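Local coordinates for protein beta-N-acetylhexosaminidase (Bacteroides fragilis, PDB 4PYS) that probably hydrolyses terminal beta-linked N-acetylhexosamine residues from glycans, as a zinc-containing member of glycoside hydrolase family 20, at residues S41-F46 / V56-E61; E48-E53 / Y101-L106. One frame throughout, in Å; residues are numbered along the deposited sequence.

Both contacts lie in the small alpha/beta domain that accompanies the catalytic TIM barrel in family 20 enzymes. Their centres are about 11 Å apart. They share helix 43-49. Contact 1 joins its first turn to strand 56-58 of the mixed sheet. Contact 2 joins its C-terminal end, and the loop after it, to helix 96-109. Along the chain the segments alternate: 41-46, 48-53, 56-61, then 101-106. The two contacts also touch directly, with a probable hydrogen bond between Phe46 O and Val51 N, 3.2 Å long. Helix 43-49 is thus tied to a strand of the sheet and to the neighbouring helix.

Contact 1 (S41-F46 / V56-E61); sequences SFIRLF and VEWCKE
Ile43 meets the indole of Trp58 at the edge of its six-membered ring. The two side chains approach from opposite directions. Ile43 CG1 lies 3.7 Å from Trp58 CZ2, near the ring plane. Ile43 CD1 sits in the plane of the indole, 3.9 Å from Trp58 CH2. The Ile43 branch reaches this edge because CG1 is roughly anti to the backbone N (chi1 -151°).

One face of the indole is covered from within its own strand. Val56 CG1 lies 3.5 Å above the plane, offset toward the rim. The other methyl of Val56 serves the helix: CG2 is 4.1 Å from Phe46 CE2, at the edge of the phenyl ring. Phe46 extends toward the strand with CG anti to its backbone N (chi1 179°). Each aromatic ring therefore receives an aliphatic group at its edge.

No hydrogen bond crosses between the two segments. Trp58 NE1 instead bonds to the hydroxyl of Tyr47, the residue just after 41-46, which gives the indole a polar tie to the same helix. Phe46 and Ile43 are buried, whereas Trp58 is exposed overall, so the contact runs from the interior to the surface. Met33 touches Phe46, Val56 and Trp58 from strand 31-35. The Phe46 ring also meets Trp69 nearly at right angles. Strand 31-35, helix 43-49 and strand 56-58 form a beta-alpha-beta unit with parallel strands, and this contact packs its helix against its second strand.

Contact 2 (E48-E53 / Y101-L106); sequences EKLVPE and YAIQSL
Leu50 packs its CD1 methyl against both Ile103 and Leu106 in the alpha/beta domain of this family 20 enzyme. It is the first residue to leave helical backbone angles after helix 43-49. Ile103 and Leu106 are one turn apart on helix 96-109, so the contact joins the end of one helix to the side of another.

The tight part is small and wholly apolar. Leu50 CD1 is 3.8 Å from Ile103 CG2 and 4.0 Å from Leu106 CB. The Leu50 and Leu106 side chains cross at about a right angle. With CG anti to the carbonyl carbon (chi1 -69°), Leu50 carries CD1 to both partners. Ile103 also touches Phe46, and Leu106 packs on Ile82 and Phe119 of the sheet. These neighbours continue the apolar layer between the helices and the strands.

The other side is polar and held by charges instead of close packing. It is open to solvent at Glu48 and partly so at Lys49. Lys49 sets out toward 101-106, but its chain then turns off to a salt-bridge cluster with Glu48 and Asp154. Glu48 also pairs with Arg216, so this carboxylate is shared by two cations. Asp154 lies on helix 146-158 and Arg216 just after helix 203-214, so these salt bridges reach across to the part of the chain that forms the catalytic barrel. Glu48 OE2 receives Lys49 NZ at 3.0 Å through its anti lone pair, the one away from OE1.

Contact 1 (S41-F46 / V56-E61)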
loop_
_atom_site.group_PDB
_atom_site.type_symbol
_atom_site.label_atom_id
_atom_site.label_comp_id
_atom_site.label_asym_id
_atom_site.label_seq_id
_atom_site.Cartn_x
_atom_site.Cartn_y
_atom_site.Cartn_z
ATOM N N SER A 41 -0.433 15.290 15.659
ATOM C CA SER A 41 -0.523 14.154 14.745
ATOM C C SER A 41 0.204 14.372 13.416
ATOM O O SER A 41 0.673 13.418 12.797
ATOM C CB SER A 41 -1.977 13.861 14.437
ATOM O OG SER A 41 -2.457 14.876 13.582
ATOM N N PHE A 42 0.273 15.623 12.962
ATOM C CA PHE A 42 0.895 15.913 11.672
ATOM C C PHE A 42 2.222 16.643 11.795
ATOM O O PHE A 42 2.986 16.731 10.831
ATOM C CB PHE A 42 -0.063 16.696 10.766
ATOM C CG PHE A 42 -0.473 18.038 11.311
ATOM C CD1 PHE A 42 0.310 19.161 11.089
ATOM C CD2 PHE A 42 -1.657 18.179 12.021
ATOM C CE1 PHE A 42 -0.066 20.394 11.577
ATOM C CE2 PHE A 42 -2.041 19.407 12.510
ATOM C CZ PHE A 42 -1.244 20.520 12.285
ATOM N N ILE A 43 2.511 17.153 12.984
ATOM C CA ILE A 43 3.616 18.085 13.131
ATOM C C ILE A 43 5.012 17.454 13.011
ATOM O O ILE A 43 5.960 18.128 12.609
ATOM C CB ILE A 43 3.484 18.914 14.425
ATOM C CG1 ILE A 43 4.152 20.274 14.240
ATOM C CG2 ILE A 43 4.027 18.154 15.628
ATOM C CD1 ILE A 43 3.633 21.031 13.022
ATOM N N ARG A 44 5.147 16.175 13.351
ATOM C CA ARG A 44 6.438 15.511 13.205
ATOM C C ARG A 44 6.871 15.469 11.733
ATOM O O ARG A 44 8.061 15.599 11.421
ATOM C CB ARG A 44 6.409 14.109 13.814
ATOM C CG ARG A 44 6.520 14.108 15.337
ATOM C CD ARG A 44 6.674 12.700 15.896
ATOM N NE ARG A 44 5.382 12.075 16.168
ATOM C CZ ARG A 44 4.708 12.227 17.306
ATOM N NH1 ARG A 44 5.203 12.989 18.274
ATOM N NH2 ARG A 44 3.539 11.622 17.476
ATOM N N LEU A 45 5.905 15.320 10.833
ATOM C CA LEU A 45 6.207 15.321 9.398
ATOM C C LEU A 45 6.650 16.705 8.935
ATOM O O LEU A 45 7.572 16.838 8.123
ATOM C CB LEU A 45 5.004 14.847 8.576
ATOM C CG LEU A 45 5.219 14.702 7.066
ATOM C CD1 LEU A 45 6.274 13.634 6.771
ATOM C CD2 LEU A 45 3.911 14.372 6.348
ATOM N N PHE A 46 5.987 17.734 9.450
ATOM C CA PHE A 46 6.356 19.107 9.128
ATOM C C PHE A 46 7.786 19.402 9.584
ATOM O O PHE A 46 8.576 19.996 8.840
ATOM C CB PHE A 46 5.375 20.090 9.791
ATOM C CG PHE A 46 5.697 21.530 9.517
ATOM C CD1 PHE A 46 5.217 22.149 8.370
ATOM C CD2 PHE A 46 6.489 22.261 10.396
ATOM C CE1 PHE A 46 5.521 23.468 8.098
ATOM C CE2 PHE A 46 6.800 23.585 10.133
ATOM C CZ PHE A 46 6.312 24.192 8.981
ATOM N N VAL A 56 10.832 26.792 14.892
ATOM C CA VAL A 56 9.405 27.085 15.042
ATOM C C VAL A 56 9.075 27.732 16.393
ATOM O O VAL A 56 9.538 27.276 17.439
ATOM C CB VAL A 56 8.557 25.809 14.841
ATOM C CG1 VAL A 56 7.112 26.045 15.253
ATOM C CG2 VAL A 56 8.618 25.366 13.390
ATOM N N GLU A 57 8.294 28.812 16.355
ATOM C CA GLU A 57 7.770 29.455 17.562
ATOM C C GLU A 57 6.254 29.310 17.547
ATOM O O GLU A 57 5.603 29.824 16.641
ATOM C CB GLU A 57 8.072 30.954 17.560
ATOM C CG GLU A 57 9.503 31.363 17.826
ATOM C CD GLU A 57 9.647 32.877 17.884
ATOM O OE1 GLU A 57 8.642 33.561 18.186
ATOM O OE2 GLU A 57 10.761 33.379 17.623
ATOM N N TRP A 58 5.684 28.629 18.536
ATOM C CA TRP A 58 4.228 28.491 18.585
ATOM C C TRP A 58 3.565 29.712 19.216
ATOM O O TRP A 58 3.882 30.098 20.342
ATOM C CB TRP A 58 3.823 27.193 19.283
ATOM C CG TRP A 58 4.152 26.008 18.452
ATOM C CD1 TRP A 58 5.264 25.218 18.543
ATOM C CD2 TRP A 58 3.374 25.486 17.372
ATOM N NE1 TRP A 58 5.216 24.227 17.593
ATOM C CE2 TRP A 58 4.067 24.371 16.858
ATOM C CE3 TRP A 58 2.154 25.849 16.793
ATOM C CZ2 TRP A 58 3.581 23.619 15.792
ATOM C CZ3 TRP A 58 1.672 25.103 15.729
ATOM C CH2 TRP A 58 2.383 23.997 15.240
ATOM N N CYS A 59 2.656 30.322 18.460
ATOM C CA CYS A 59 1.998 31.565 18.859
ATOM C C CYS A 59 0.626 31.308 19.450
ATOM O O CYS A 59 -0.080 30.388 19.029
ATOM C CB CYS A 59 1.824 32.479 17.648
ATOM S SG CYS A 59 3.343 33.186 17.031
ATOM N N LYS A 60 0.238 32.137 20.411
ATOM C CA LYS A 60 -1.108 32.061 20.958
ATOM C C LYS A 60 -2.085 32.827 20.066
ATOM O O LYS A 60 -3.244 32.434 19.921
ATOM C CB LYS A 60 -1.153 32.610 22.384
ATOM C CG LYS A 60 -2.124 31.861 23.285
ATOM C CD LYS A 60 -2.591 32.719 24.450
ATOM N N GLU A 61 -1.611 33.920 19.472
ATOM C CA GLU A 61 -2.443 34.750 18.602
ATOM C C GLU A 61 -2.170 34.467 17.130
ATOM O O GLU A 61 -1.050 34.661 16.654
ATOM C CB GLU A 61 -2.212 36.234 18.899
ATOM C CG GLU A 61 -2.774 36.687 20.236
ATOM C CD GLU A 61 -4.287 36.575 20.289
ATOM O OE1 GLU A 61 -4.801 35.799 21.123
ATOM O OE2 GLU A 61 -4.964 37.261 19.495
#

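Contact 2 (E48-E53 / Y101-L106)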
loop_
_atom_site.group_PDB
_atom_site.type_symbol
_atom_site.label_atom_id
_atom_site.label_comp_id
_atom_site.label_asym_id
_atom_site.label_seq_id
_atom_site.Cartn_x
_atom_site.Cartn_y
_atom_site.Cartn_z
ATOM N N GLU A 48 10.166 17.335 10.021
ATOM C CA GLU A 48 11.100 16.516 9.266
ATOM C C GLU A 48 11.324 17.019 7.836
ATOM O O GLU A 48 12.436 16.929 7.306
ATOM C CB GLU A 48 10.586 15.074 9.238
ATOM C CG GLU A 48 11.499 14.095 8.529
ATOM C CD GLU A 48 10.890 12.709 8.439
ATOM O OE1 GLU A 48 10.475 12.161 9.487
ATOM O OE2 GLU A 48 10.823 12.175 7.314
ATOM N N LYS A 49 10.278 17.553 7.214
ATOM C CA LYS A 49 10.315 17.812 5.773
ATOM C C LYS A 49 10.425 19.289 5.405
ATOM O O LYS A 49 10.890 19.621 4.313
ATOM C CB LYS A 49 9.084 17.218 5.087
ATOM C CG LYS A 49 8.900 15.700 5.241
ATOM C CD LYS A 49 10.095 14.909 4.707
ATOM C CE LYS A 49 9.732 13.421 4.535
ATOM N NZ LYS A 49 10.957 12.561 4.294
ATOM N N LEU A 50 10.010 20.173 6.312
ATOM C CA LEU A 50 9.910 21.600 5.985
ATOM C C LEU A 50 10.729 22.521 6.894
ATOM O O LEU A 50 11.663 23.183 6.435
ATOM C CB LEU A 50 8.436 22.030 5.962
ATOM C CG LEU A 50 7.629 21.440 4.802
ATOM C CD1 LEU A 50 6.138 21.623 5.005
ATOM C CD2 LEU A 50 8.080 22.100 3.509
ATOM N N VAL A 51 10.367 22.577 8.174
ATOM C CA VAL A 51 11.036 23.469 9.127
ATOM C C VAL A 51 11.299 22.720 10.421
ATOM O O VAL A 51 10.356 22.237 11.048
ATOM C CB VAL A 51 10.149 24.689 9.474
ATOM C CG1 VAL A 51 10.869 25.630 10.454
ATOM C CG2 VAL A 51 9.737 25.432 8.220
ATOM N N PRO A 52 12.574 22.642 10.839
ATOM C CA PRO A 52 12.934 21.962 12.089
ATOM C C PRO A 52 12.238 22.607 13.279
ATOM O O PRO A 52 12.097 23.829 13.294
ATOM C CB PRO A 52 14.442 22.228 12.212
ATOM C CG PRO A 52 14.900 22.605 10.844
ATOM C CD PRO A 52 13.737 23.300 10.212
ATOM N N GLU A 53 11.846 21.812 14.269
ATOM C CA GLU A 53 11.202 22.344 15.469
ATOM C C GLU A 53 11.999 23.483 16.122
ATOM O O GLU A 53 11.417 24.395 16.718
ATOM C CB GLU A 53 10.926 21.212 16.470
ATOM C CG GLU A 53 10.256 21.657 17.772
ATOM C CD GLU A 53 9.667 20.499 18.560
ATOM O OE1 GLU A 53 9.899 19.333 18.175
ATOM O OE2 GLU A 53 8.967 20.758 19.560
ATOM N N TYR A 101 -1.420 15.816 3.822
ATOM C CA TYR A 101 -1.352 15.996 2.383
ATOM C C TYR A 101 -1.033 17.441 2.024
ATOM O O TYR A 101 -0.313 17.689 1.055
ATOM C CB TYR A 101 -2.645 15.493 1.716
ATOM C CG TYR A 101 -2.828 14.003 1.938
ATOM C CD1 TYR A 101 -1.732 13.150 1.939
ATOM C CD2 TYR A 101 -4.088 13.459 2.187
ATOM C CE1 TYR A 101 -1.884 11.771 2.162
ATOM C CE2 TYR A 101 -4.251 12.087 2.406
ATOM C CZ TYR A 101 -3.140 11.256 2.389
ATOM O OH TYR A 101 -3.284 9.896 2.613
ATOM N N ALA A 102 -1.536 18.396 2.805
ATOM C CA ALA A 102 -1.123 19.793 2.607
ATOM C C ALA A 102 0.385 19.949 2.776
ATOM O O ALA A 102 1.030 20.680 2.025
ATOM C CB ALA A 102 -1.876 20.735 3.569
ATOM N N ILE A 103 0.949 19.271 3.776
ATOM C CA ILE A 103 2.388 19.312 3.992
ATOM C C ILE A 103 3.121 18.727 2.796
ATOM O O ILE A 103 4.131 19.271 2.373
ATOM C CB ILE A 103 2.790 18.565 5.294
ATOM C CG1 ILE A 103 2.397 19.416 6.511
ATOM C CG2 ILE A 103 4.294 18.274 5.348
ATOM C CD1 ILE A 103 2.400 18.637 7.830
ATOM N N GLN A 104 2.608 17.637 2.236
ATOM C CA GLN A 104 3.256 17.051 1.063
ATOM C C GLN A 104 3.217 18.030 -0.116
ATOM O O GLN A 104 4.169 18.124 -0.884
ATOM C CB GLN A 104 2.593 15.724 0.664
ATOM C CG GLN A 104 2.715 14.610 1.695
ATOM C CD GLN A 104 4.150 14.141 1.909
ATOM O OE1 GLN A 104 5.096 14.646 1.288
ATOM N NE2 GLN A 104 4.314 13.158 2.786
ATOM N N SER A 105 2.119 18.764 -0.267
ATOM C CA SER A 105 2.066 19.775 -1.325
ATOM C C SER A 105 3.034 20.941 -1.073
ATOM O O SER A 105 3.688 21.416 -2.006
ATOM C CB SER A 105 0.634 20.286 -1.536
ATOM O OG SER A 105 -0.167 19.268 -2.118
ATOM N N LEU A 106 3.124 21.401 0.173
ATOM C CA LEU A 106 4.048 22.487 0.511
ATOM C C LEU A 106 5.489 22.080 0.208
ATOM O O LEU A 106 6.292 22.902 -0.246
ATOM C CB LEU A 106 3.909 22.892 1.987
ATOM C CG LEU A 106 2.666 23.701 2.367
ATOM C CD1 LEU A 106 2.572 23.864 3.885
ATOM C CD2 LEU A 106 2.690 25.066 1.688
#